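Local coordinates for endo-1,4-beta-xylanase (Uncultured bacterium, PDB 7AX7), which removes acetyl groups from acetylated xylan with the help of cobalt, as the carbohydrate esterase family 4 domain of a multidomain xylanase, at residues A[96-101]-A[114-120]; A[14-18]-A[154-158]; A[133-137]-A[166-170]. All coordinates share one frame; numbering follows the deposited sequence.

Interaction 1: A[96-101]-A[114-120]; sequences VKFFRP and IDYPFIQ
Phe99 joins the two segments through both of its backbone polar atoms: its N donates to Pro117 O at 3.1 Å, and its O receives Ile119 N at 2.8 Å, so that residues 117 and 119 flank it in a single parallel bridge with Phe118. The same carbonyl also takes a CA-H...O contact from Phe118. One residue on, the Arg100 side chain bends at chi3 and lays its guanidinium edge against the backbone carbonyl of Gln120. NH2 makes the better bond, 2.9 Å to Gln120 O, although the oxygen sits 24° out of the guanidinium plane; NE adds a weak one. NH2 also bonds Thr9 and NH1 pairs with Asp11, which together fix the rotation of the buried group. At the other end, a water links Val96 O to Tyr116 OH, a hydroxyl that also bonds Ser85.

Around this polar line the packing is aromatic. Phe99 CG lies anti to the backbone N (chi1 166°), which brings the CD2-CE2 edge of its ring onto the face of Phe118 in a T-shaped stack, centroids 5.1 Å apart and planes at 85°. Ile114 CD1 comes obliquely to Phe99 CE2, 3.5 Å away. Val96 CG1 sits over one face of the Tyr116 ring in a CH-pi contact, 3.9 Å from its centroid. Phe98 packs on different neighbours, its CD1 meeting Ile119 CG1 and Pro117 CB.

Arg100 O also bonds ND1 of His62, a cobalt ligand, a second-shell bond consistent with orienting that imidazole. Such a loop, bridged to a strand of the parallel sheet and carrying an arginine beside the metal centre, fits the NodB-homology fold of polysaccharide deacetylases.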
# COMPACT_ATOMS: atom_id res chain seq x y z
N VAL A 96 6.00 10.98 -1.78
CA VAL A 96 5.09 10.25 -0.91
C VAL A 96 3.88 11.13 -0.59
O VAL A 96 4.02 12.32 -0.29
CB VAL A 96 5.84 9.80 0.35
CG1 VAL A 96 4.86 9.43 1.46
CG2 VAL A 96 6.76 8.64 0.01
N LYS A 97 2.68 10.55 -0.67
CA LYS A 97 1.47 11.24 -0.25
C LYS A 97 0.75 10.55 0.90
O LYS A 97 -0.12 11.17 1.51
CB LYS A 97 0.48 11.38 -1.41
CG LYS A 97 1.01 12.15 -2.61
CD LYS A 97 1.44 13.54 -2.21
CE LYS A 97 1.37 14.52 -3.38
NZ LYS A 97 2.23 14.13 -4.53
N PHE A 98 1.08 9.30 1.20
CA PHE A 98 0.35 8.53 2.19
C PHE A 98 1.31 7.73 3.05
O PHE A 98 2.42 7.39 2.63
CB PHE A 98 -0.67 7.61 1.50
CG PHE A 98 -1.75 8.37 0.80
CD1 PHE A 98 -2.84 8.86 1.50
CD2 PHE A 98 -1.64 8.63 -0.57
CE1 PHE A 98 -3.84 9.59 0.85
CE2 PHE A 98 -2.63 9.35 -1.24
CZ PHE A 98 -3.73 9.83 -0.53
N PHE A 99 0.87 7.45 4.27
CA PHE A 99 1.59 6.64 5.24
C PHE A 99 0.69 5.51 5.72
O PHE A 99 -0.50 5.71 5.97
CB PHE A 99 2.02 7.51 6.44
CG PHE A 99 2.46 6.72 7.65
CD1 PHE A 99 3.66 6.02 7.63
CD2 PHE A 99 1.70 6.72 8.81
CE1 PHE A 99 4.09 5.32 8.76
CE2 PHE A 99 2.12 6.01 9.94
CZ PHE A 99 3.32 5.31 9.91
N ARG A 100 1.26 4.31 5.83
CA ARG A 100 0.57 3.22 6.50
C ARG A 100 1.40 2.73 7.67
O ARG A 100 2.57 2.35 7.49
CB ARG A 100 0.28 2.07 5.53
CG ARG A 100 -0.43 0.90 6.20
CD ARG A 100 -0.68 -0.19 5.16
NE ARG A 100 -1.96 -0.03 4.51
CZ ARG A 100 -2.21 -0.39 3.25
NH1 ARG A 100 -1.25 -0.90 2.49
NH2 ARG A 100 -3.42 -0.21 2.75
N PRO A 101 0.86 2.74 8.89
CA PRO A 101 1.66 2.40 10.07
C PRO A 101 2.02 0.92 10.10
O PRO A 101 1.16 0.05 9.87
CB PRO A 101 0.73 2.77 11.24
CG PRO A 101 -0.64 2.74 10.67
CD PRO A 101 -0.49 3.20 9.24
N ILE A 114 3.27 12.86 12.44
CA ILE A 114 3.27 12.37 11.07
C ILE A 114 2.32 13.25 10.27
O ILE A 114 1.14 13.39 10.63
CB ILE A 114 2.86 10.88 11.00
CG1 ILE A 114 3.91 10.03 11.73
CG2 ILE A 114 2.71 10.42 9.55
CD1 ILE A 114 3.59 8.56 11.80
N ASP A 115 2.84 13.85 9.20
CA ASP A 115 2.16 14.86 8.40
C ASP A 115 1.47 14.30 7.17
O ASP A 115 0.97 15.07 6.34
CB ASP A 115 3.17 15.93 7.98
CG ASP A 115 3.74 16.68 9.17
OD1 ASP A 115 2.95 16.99 10.09
OD2 ASP A 115 4.96 16.94 9.20
N TYR A 116 1.44 12.99 7.01
CA TYR A 116 0.72 12.40 5.90
C TYR A 116 -0.59 11.79 6.38
O TYR A 116 -0.70 11.39 7.55
CB TYR A 116 1.56 11.31 5.22
CG TYR A 116 2.89 11.77 4.69
CD1 TYR A 116 2.97 12.51 3.51
CD2 TYR A 116 4.08 11.45 5.34
CE1 TYR A 116 4.18 12.93 3.01
CE2 TYR A 116 5.30 11.86 4.85
CZ TYR A 116 5.35 12.59 3.68
OH TYR A 116 6.57 13.01 3.20
N PRO A 117 -1.59 11.69 5.51
CA PRO A 117 -2.79 10.92 5.87
C PRO A 117 -2.43 9.47 6.18
O PRO A 117 -1.62 8.84 5.49
CB PRO A 117 -3.67 11.02 4.61
CG PRO A 117 -3.15 12.23 3.87
CD PRO A 117 -1.68 12.28 4.16
N PHE A 118 -3.05 8.94 7.23
CA PHE A 118 -2.89 7.55 7.64
C PHE A 118 -3.84 6.66 6.84
O PHE A 118 -5.04 6.95 6.73
CB PHE A 118 -3.19 7.39 9.13
CG PHE A 118 -2.09 7.90 10.05
CD1 PHE A 118 -1.66 9.22 9.98
CD2 PHE A 118 -1.53 7.06 11.01
CE1 PHE A 118 -0.67 9.70 10.84
CE2 PHE A 118 -0.54 7.53 11.86
CZ PHE A 118 -0.11 8.85 11.77
N ILE A 119 -3.32 5.54 6.34
CA ILE A 119 -4.11 4.57 5.59
C ILE A 119 -4.10 3.24 6.33
O ILE A 119 -3.04 2.76 6.74
CB ILE A 119 -3.58 4.39 4.15
CG1 ILE A 119 -3.65 5.73 3.40
CG2 ILE A 119 -4.37 3.30 3.44
CD1 ILE A 119 -5.04 6.34 3.35
N GLN A 120 -5.28 2.66 6.52
CA GLN A 120 -5.35 1.27 6.97
C GLN A 120 -5.85 0.38 5.83
O GLN A 120 -5.04 -0.22 5.12
CB GLN A 120 -6.25 1.15 8.20
CG GLN A 120 -6.37 -0.28 8.71
CD GLN A 120 -7.23 -0.37 9.95
OE1 GLN A 120 -7.17 0.48 10.83
NE2 GLN A 120 -8.05 -1.41 10.01
O HOH W 1 6.30 13.83 0.44

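Interaction 2: A[14-18]-A[154-158]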
# COMPACT_ATOMS: atom_id res chain seq x y z
N PRO A 14 10.19 -2.59 -1.45
CA PRO A 14 10.23 -3.54 -2.56
C PRO A 14 11.01 -4.79 -2.20
O PRO A 14 11.90 -4.75 -1.35
CB PRO A 14 10.96 -2.76 -3.68
CG PRO A 14 11.20 -1.34 -3.12
CD PRO A 14 11.15 -1.49 -1.63
N SER A 15 10.64 -5.90 -2.84
CA SER A 15 11.36 -7.15 -2.77
C SER A 15 11.34 -7.79 -4.15
O SER A 15 10.68 -7.30 -5.07
CB SER A 15 10.75 -8.11 -1.73
OG SER A 15 9.50 -8.60 -2.19
N SER A 16 12.08 -8.89 -4.30
CA SER A 16 12.04 -9.60 -5.57
C SER A 16 10.63 -10.10 -5.86
O SER A 16 10.23 -10.18 -7.02
CB SER A 16 13.05 -10.75 -5.58
OG SER A 16 12.59 -11.83 -4.79
N THR A 17 9.86 -10.40 -4.81
CA THR A 17 8.47 -10.79 -5.02
C THR A 17 7.68 -9.67 -5.68
O THR A 17 6.80 -9.93 -6.51
CB THR A 17 7.83 -11.19 -3.69
OG1 THR A 17 8.56 -12.30 -3.13
CG2 THR A 17 6.37 -11.58 -3.89
N THR A 18 8.00 -8.42 -5.33
CA THR A 18 7.36 -7.27 -5.98
C THR A 18 7.34 -7.42 -7.50
O THR A 18 6.34 -7.10 -8.15
CB THR A 18 8.08 -5.98 -5.60
OG1 THR A 18 8.07 -5.80 -4.18
CG2 THR A 18 7.40 -4.78 -6.28
N ASP A 154 3.80 -7.52 -0.14
CA ASP A 154 4.79 -8.01 -1.09
C ASP A 154 6.18 -8.06 -0.46
O ASP A 154 7.18 -7.71 -1.09
CB ASP A 154 4.78 -7.18 -2.38
CG ASP A 154 5.21 -5.72 -2.16
OD1 ASP A 154 4.98 -5.17 -1.07
OD2 ASP A 154 5.77 -5.14 -3.11
N PHE A 155 6.26 -8.52 0.79
CA PHE A 155 7.57 -8.85 1.35
C PHE A 155 8.15 -10.05 0.60
O PHE A 155 7.43 -10.81 -0.07
CB PHE A 155 7.47 -9.14 2.85
CG PHE A 155 6.53 -10.26 3.22
CD1 PHE A 155 6.89 -11.58 3.03
CD2 PHE A 155 5.29 -9.98 3.77
CE1 PHE A 155 6.02 -12.62 3.38
CE2 PHE A 155 4.42 -11.00 4.12
CZ PHE A 155 4.79 -12.33 3.93
N GLN A 156 9.47 -10.21 0.69
CA GLN A 156 10.14 -11.29 -0.03
C GLN A 156 9.54 -12.64 0.34
O GLN A 156 9.38 -12.96 1.52
CB GLN A 156 11.64 -11.28 0.29
CG GLN A 156 12.40 -12.43 -0.38
CD GLN A 156 12.21 -12.44 -1.90
OE1 GLN A 156 12.14 -11.39 -2.53
NE2 GLN A 156 12.11 -13.64 -2.48
N GLY A 157 9.22 -13.44 -0.67
CA GLY A 157 8.76 -14.79 -0.45
C GLY A 157 7.26 -14.97 -0.34
O GLY A 157 6.80 -16.11 -0.20
N ASN A 158 6.47 -13.89 -0.42
CA ASN A 158 5.01 -14.01 -0.26
C ASN A 158 4.36 -14.48 -1.57
O ASN A 158 3.46 -13.85 -2.14
CB ASN A 158 4.42 -12.69 0.22
CG ASN A 158 3.06 -12.88 0.84
OD1 ASN A 158 2.74 -13.98 1.29
ND2 ASN A 158 2.26 -11.82 0.89
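Ser15 OG is gripped from several directions: it donates to Asp154 O at 2.7 Å and accepts weak bonds from Thr17 N and Thr18 N at the start of helix 16-28. Its chi1 of 71° sets OG between the backbone N and the carbonyl carbon, where it can cap the helix and still meet the loop. Thr18 OG1 answers by taking Ser15 N at 2.9 Å, completing a capping box. That hydroxyl gives its own proton to Asp154 OD2, 2.6 Å away, approaching from above the carboxylate plane, 46° out of it. Ser15 and Thr18 therefore hold the backbone carbonyl and the carboxylate of one aspartate.

Further along, Thr17 OG1 receives the N of Gly157, which belongs to the type II turn from Phe155 to Asn158, at 2.8 Å. Gln156 bends at chi2 (56°) to bring OE1 back over the helix start, where it accepts a weak bond from Thr17 N and a hydrogen bond from Ser16 OG whose very short length makes its detail doubtful.

Backbone bonding between Asp154 and Asp11, and packing of Phe155 on the cobalt ligand Asp12, place the turn beside the metal site. Hydroxyls take part in four of the five bonds, meeting backbone groups, a carboxylate and a side-chain amide. Because the capping hydroxyls of Ser15 and Thr18 also grip Asp154, the helix start and the loop are fixed together.

Interaction 3: A[133-137]-A[166-170]; sequences VQQRV and PQIIE
Gln134 and Gln167 supply the polar link between the helices, side chain to side chain. Gln167 NE2 donates to Gln134 OE1 at 3.1 Å with an N-H...O angle of 159°. The donor lies in the plane of the Gln134 carbonyl, on a lone pair, and the oxygen lies close to the Gln167 amide plane. The two side chains meet at about a right angle, with their amide planes 37° apart. Gln134 reaches across by bending at chi2, whereas Gln167 stays extended beyond CG. The NE2 of the same Gln134 amide turns back to its own helix, with a weak bond to Asn138 OD1.

The apolar part centres on Val137. Both of its methyls meet the CB of Gln167, CG2 at 3.8 Å and CG1 at the same distance, so the glutamine stem lies across the valine fork before its amide departs for Gln134. Gln167 CD and OE1 also lie near Val137 CG2. With an alanine here the CB would stay on the valine, but Gln134 OE1 would probably lose this donor and Val137 the cover of the glutamine's outer chain. On the more buried side, Ile168 CG1 packs 3.8 Å from Val137 CA, while its CD1 lies about 4.0 Å from Arg136 O. Side chain here meets backbone as well as side chain, and CA atoms of Val137 and Ile168 come to 5.5 Å.

The local axes run nearly parallel, 23° apart, with a closest approach of 9.8 Å. Arg136 directs its guanidinium away from Gln167, NH1 bonding Thr161 near the start of helix 159-174. On another flank of that helix, Pro166 and Ile169 pack on Ile24 and Tyr28. Helix 159-174 thus lies between helices 133-143 and 16-28, with strand 148-153 linking it in the chain to helix 133-143.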
# COMPACT_ATOMS: atom_id res chain seq x y z
N VAL A 133 -3.74 -19.69 -0.67
CA VAL A 133 -4.02 -18.91 -1.88
C VAL A 133 -5.51 -18.55 -1.95
O VAL A 133 -5.89 -17.38 -2.06
CB VAL A 133 -3.58 -19.67 -3.13
CG1 VAL A 133 -4.07 -18.95 -4.39
CG2 VAL A 133 -2.07 -19.85 -3.14
N GLN A 134 -6.37 -19.57 -1.90
CA GLN A 134 -7.80 -19.35 -2.11
C GLN A 134 -8.45 -18.57 -0.97
O GLN A 134 -9.39 -17.80 -1.20
CB GLN A 134 -8.52 -20.69 -2.31
CG GLN A 134 -9.92 -20.54 -2.88
CD GLN A 134 -9.91 -19.94 -4.27
OE1 GLN A 134 -9.03 -20.24 -5.08
NE2 GLN A 134 -10.87 -19.07 -4.55
N GLN A 135 -7.97 -18.75 0.27
CA GLN A 135 -8.44 -17.86 1.34
C GLN A 135 -8.11 -16.41 1.01
O GLN A 135 -8.93 -15.51 1.22
CB GLN A 135 -7.82 -18.26 2.68
CG GLN A 135 -8.42 -19.51 3.32
CD GLN A 135 -7.76 -19.85 4.66
OE1 GLN A 135 -6.57 -20.14 4.72
NE2 GLN A 135 -8.55 -19.80 5.73
N ARG A 136 -6.90 -16.17 0.50
CA ARG A 136 -6.51 -14.81 0.13
C ARG A 136 -7.43 -14.26 -0.96
O ARG A 136 -7.91 -13.12 -0.86
CB ARG A 136 -5.04 -14.80 -0.33
CG ARG A 136 -4.09 -15.11 0.82
CD ARG A 136 -2.65 -15.34 0.38
NE ARG A 136 -1.90 -15.93 1.49
CZ ARG A 136 -0.64 -15.65 1.80
NH1 ARG A 136 0.05 -14.77 1.08
NH2 ARG A 136 -0.06 -16.26 2.83
N VAL A 137 -7.69 -15.06 -1.99
CA VAL A 137 -8.62 -14.66 -3.04
C VAL A 137 -9.97 -14.27 -2.44
O VAL A 137 -10.49 -13.18 -2.69
CB VAL A 137 -8.78 -15.79 -4.08
CG1 VAL A 137 -9.95 -15.52 -5.01
CG2 VAL A 137 -7.47 -16.02 -4.87
N PRO A 166 -4.04 -13.02 -9.58
CA PRO A 166 -4.82 -13.04 -10.83
C PRO A 166 -6.31 -13.26 -10.62
O PRO A 166 -7.11 -12.55 -11.25
CB PRO A 166 -4.16 -14.18 -11.63
CG PRO A 166 -2.71 -14.10 -11.18
CD PRO A 166 -2.85 -13.88 -9.68
N GLN A 167 -6.70 -14.20 -9.75
CA GLN A 167 -8.13 -14.38 -9.46
C GLN A 167 -8.74 -13.13 -8.85
O GLN A 167 -9.90 -12.80 -9.12
CB GLN A 167 -8.35 -15.56 -8.51
CG GLN A 167 -8.15 -16.96 -9.11
CD GLN A 167 -8.18 -18.06 -8.04
OE1 GLN A 167 -7.13 -18.58 -7.63
NE2 GLN A 167 -9.38 -18.42 -7.58
N ILE A 168 -7.99 -12.45 -7.98
CA ILE A 168 -8.52 -11.25 -7.34
C ILE A 168 -8.83 -10.19 -8.38
O ILE A 168 -9.93 -9.61 -8.39
CB ILE A 168 -7.54 -10.73 -6.27
CG1 ILE A 168 -7.42 -11.72 -5.11
CG2 ILE A 168 -8.00 -9.33 -5.76
CD1 ILE A 168 -6.27 -11.42 -4.14
N ILE A 169 -7.89 -9.91 -9.28
CA ILE A 169 -8.10 -8.86 -10.29
C ILE A 169 -9.24 -9.26 -11.22
O ILE A 169 -10.18 -8.49 -11.44
CB ILE A 169 -6.80 -8.59 -11.07
CG1 ILE A 169 -5.76 -7.94 -10.16
CG2 ILE A 169 -7.09 -7.72 -12.32
CD1 ILE A 169 -4.39 -7.90 -10.77
N GLU A 170 -9.15 -10.46 -11.79
CA GLU A 170 -10.19 -10.94 -12.69
C GLU A 170 -11.56 -10.88 -12.04
O GLU A 170 -12.55 -10.51 -12.68
CB GLU A 170 -9.87 -12.37 -13.14
CG GLU A 170 -10.82 -12.92 -14.19
CD GLU A 170 -10.78 -14.43 -14.25
OE1 GLU A 170 -9.77 -14.98 -14.72
OE2 GLU A 170 -11.77 -15.06 -13.82

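How the interactions relate
Interaction 1 is mostly buried, whereas interactions 2 and 3 are partly buried. Aromatic packing and a backbone bridge dominate the first, hydroxyl and backbone bonds at a helix start the second, and aliphatic packing with one hydrogen bond between glutamine amides the third. Interaction 1 lies across the chain's centre from the other two, yet it and interaction 2 both border the cobalt site, from the Arg100 loop and the Phe155 turn. Interactions 2 and 3 use the loop before helix 159-174 and the middle of that helix, and touch directly: Asn158 OD1 lies 2.8 Å from Arg136 NH1, a probable hydrogen bond. Their segments alternate along the chain, while interaction 1 is nested within interaction 2.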